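Local coordinates for protein GrgF (Penicillium sp. sh18, PDB 6LZH) that acts as a polyketide transferase of the alpha/beta hydrolase fold, taking part in the biosynthesis of the chain-fused fungal polyketide gregatin A, at residues M171-Y175 / V203-V209. Sequence-based numbering, arbitrary orientation.
Sequences MYLPY and VENRISV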
loop_
_atom_site.group_PDB
_atom_site.type_symbol
_atom_site.label_atom_id
_atom_site.label_comp_id
_atom_site.label_asym_id
_atom_site.label_seq_id
_atom_site.Cartn_x
_atom_site.Cartn_y
_atom_site.Cartn_z
ATOM N N MET A 171 -7.145 -15.177 11.037
ATOM C CA MET A 171 -6.353 -15.359 12.244
ATOM C C MET A 171 -6.050 -14.017 12.897
ATOM O O MET A 171 -5.767 -13.027 12.220
ATOM C CB MET A 171 -5.057 -16.098 11.912
ATOM C CG MET A 171 -4.098 -16.235 13.057
ATOM S SD MET A 171 -2.450 -16.667 12.443
ATOM C CE MET A 171 -2.890 -17.879 11.193
ATOM N N TYR A 172 -6.108 -13.991 14.223
ATOM C CA TYR A 172 -5.857 -12.778 14.985
ATOM C C TYR A 172 -4.712 -13.003 15.957
ATOM O O TYR A 172 -4.459 -14.127 16.400
ATOM C CB TYR A 172 -7.112 -12.330 15.741
ATOM C CG TYR A 172 -8.174 -11.777 14.817
ATOM C CD1 TYR A 172 -9.097 -12.613 14.218
ATOM C CD2 TYR A 172 -8.248 -10.412 14.547
ATOM C CE1 TYR A 172 -10.061 -12.130 13.365
ATOM C CE2 TYR A 172 -9.213 -9.913 13.687
ATOM C CZ TYR A 172 -10.114 -10.780 13.103
ATOM O OH TYR A 172 -11.078 -10.308 12.253
ATOM N N LEU A 173 -4.003 -11.927 16.259
ATOM C CA LEU A 173 -3.038 -11.958 17.336
ATOM C C LEU A 173 -3.567 -11.183 18.530
ATOM O O LEU A 173 -4.197 -10.139 18.344
ATOM C CB LEU A 173 -1.710 -11.345 16.898
ATOM C CG LEU A 173 -0.980 -12.177 15.861
ATOM C CD1 LEU A 173 0.306 -11.478 15.468
ATOM C CD2 LEU A 173 -0.732 -13.578 16.421
ATOM N N PRO A 174 -3.329 -11.651 19.753
ATOM C CA PRO A 174 -3.665 -10.845 20.927
ATOM C C PRO A 174 -2.595 -9.797 21.185
ATOM O O PRO A 174 -1.442 -9.917 20.757
ATOM C CB PRO A 174 -3.702 -11.877 22.058
ATOM C CG PRO A 174 -2.617 -12.842 21.660
ATOM C CD PRO A 174 -2.648 -12.906 20.128
ATOM N N TYR A 175 -3.004 -8.752 21.905
ATOM C CA TYR A 175 -2.046 -7.738 22.333
ATOM C C TYR A 175 -0.975 -8.338 23.236
ATOM O O TYR A 175 0.183 -7.894 23.215
ATOM C CB TYR A 175 -2.771 -6.609 23.061
ATOM C CG TYR A 175 -3.567 -5.678 22.175
ATOM C CD1 TYR A 175 -3.713 -5.920 20.809
ATOM C CD2 TYR A 175 -4.162 -4.545 22.703
ATOM C CE1 TYR A 175 -4.433 -5.050 20.008
ATOM C CE2 TYR A 175 -4.884 -3.684 21.919
ATOM C CZ TYR A 175 -5.023 -3.934 20.572
ATOM O OH TYR A 175 -5.750 -3.045 19.798
ATOM N N VAL A 203 -11.674 -2.031 24.985
ATOM C CA VAL A 203 -10.596 -2.230 24.030
ATOM C C VAL A 203 -10.751 -3.610 23.415
ATOM O O VAL A 203 -10.874 -4.603 24.139
ATOM C CB VAL A 203 -9.216 -2.093 24.698
ATOM C CG1 VAL A 203 -8.120 -2.552 23.735
ATOM C CG2 VAL A 203 -8.995 -0.662 25.169
ATOM N N GLU A 204 -10.753 -3.667 22.084
ATOM C CA GLU A 204 -10.664 -4.931 21.361
ATOM C C GLU A 204 -9.200 -5.353 21.362
ATOM O O GLU A 204 -8.364 -4.699 20.734
ATOM C CB GLU A 204 -11.216 -4.770 19.946
ATOM C CG GLU A 204 -11.406 -6.082 19.170
ATOM C CD GLU A 204 -12.170 -7.136 19.954
ATOM O OE1 GLU A 204 -13.386 -6.947 20.209
ATOM O OE2 GLU A 204 -11.548 -8.157 20.310
ATOM N N ASN A 205 -8.876 -6.421 22.095
ATOM C CA ASN A 205 -7.490 -6.813 22.326
ATOM C C ASN A 205 -6.962 -7.780 21.267
ATOM O O ASN A 205 -6.044 -8.564 21.553
ATOM C CB ASN A 205 -7.343 -7.422 23.725
ATOM C CG ASN A 205 -7.919 -8.820 23.816
ATOM O OD1 ASN A 205 -8.942 -9.122 23.201
ATOM N ND2 ASN A 205 -7.260 -9.684 24.580
ATOM N N ARG A 206 -7.519 -7.748 20.058
ATOM C CA ARG A 206 -7.088 -8.609 18.970
ATOM C C ARG A 206 -6.952 -7.783 17.700
ATOM O O ARG A 206 -7.705 -6.833 17.469
ATOM C CB ARG A 206 -8.076 -9.769 18.739
ATOM C CG ARG A 206 -8.398 -10.578 19.995
ATOM C CD ARG A 206 -8.572 -12.067 19.693
ATOM N NE ARG A 206 -7.384 -12.838 20.061
ATOM C CZ ARG A 206 -7.141 -14.079 19.651
ATOM N NH1 ARG A 206 -8.010 -14.694 18.855
ATOM N NH2 ARG A 206 -6.032 -14.706 20.033
ATOM N N ILE A 207 -5.995 -8.171 16.868
ATOM C CA ILE A 207 -5.734 -7.500 15.606
ATOM C C ILE A 207 -5.402 -8.582 14.584
ATOM O O ILE A 207 -4.778 -9.592 14.925
ATOM C CB ILE A 207 -4.599 -6.465 15.764
ATOM C CG1 ILE A 207 -4.460 -5.628 14.499
ATOM C CG2 ILE A 207 -3.283 -7.131 16.097
ATOM C CD1 ILE A 207 -5.384 -4.452 14.485
ATOM N N SER A 208 -5.867 -8.408 13.344
ATOM C CA SER A 208 -5.600 -9.417 12.325
ATOM C C SER A 208 -4.103 -9.524 12.068
ATOM O O SER A 208 -3.372 -8.535 12.134
ATOM C CB SER A 208 -6.317 -9.072 11.017
ATOM O OG SER A 208 -5.670 -7.984 10.384
ATOM N N VAL A 209 -3.645 -10.742 11.769
ATOM C CA VAL A 209 -2.242 -10.898 11.388
ATOM C C VAL A 209 -1.939 -10.142 10.102
ATOM O O VAL A 209 -0.791 -9.772 9.859
ATOM C CB VAL A 209 -1.841 -12.383 11.247
ATOM C CG1 VAL A 209 -2.135 -13.147 12.523
ATOM C CG2 VAL A 209 -2.549 -13.043 10.062
#
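Tyr175 meets Asn205 through a ring set by its first two torsions: CG stands anti to the carbonyl carbon, and chi1 -74° with a chi2 near 5° turns one ring face to the backbone of Asn205, just ahead of strand 206-208. Asn205 CA sits almost exactly over its centre, 3.9 Å from the centroid of the Tyr175 ring, in a CH-pi contact. Ile207 CB lies at the edge of the same ring, and Val203 CG1 approaches CE2. The backbone adds a bond: Tyr175 N donates to Asn205 O at 3.1 Å, from above the carbonyl plane. Replacing this tyrosine with alanine is likely to leave Asn205 CA without its aromatic platform and Asn42 ND2 without the hydroxyl it bonds.

Leu173 and Ile207 form the antiparallel hydrogen-bonded pair, with Leu173 N to Ile207 O at 2.8 Å and Ile207 N to Leu173 O at 3.0 Å. A further bond, from Val209 N to Met171 O, continues the ladder to the start of helix 209-216. There Val209 CG1 touches two apolar side chains, 3.5 Å from Met171 SD and 3.7 Å from Leu173 CG. Beside Pro174, the bent Arg206 chain carries its guanidinium back across strand 172-174, with Tyr172 O over one face, toward its rim, and NH2 3.8 Å from Pro174 CD.

This two-stranded antiparallel ribbon is separate from the main sheet of the hydrolase fold, and Tyr175 comes within about 9 Å of the probable nucleophile Cys115, side chain to side chain. Helix 150-165 packs against Met171 and Leu173, while helix 187-198, in the connection between the two strands, touches Tyr175, Val203 and Asn205.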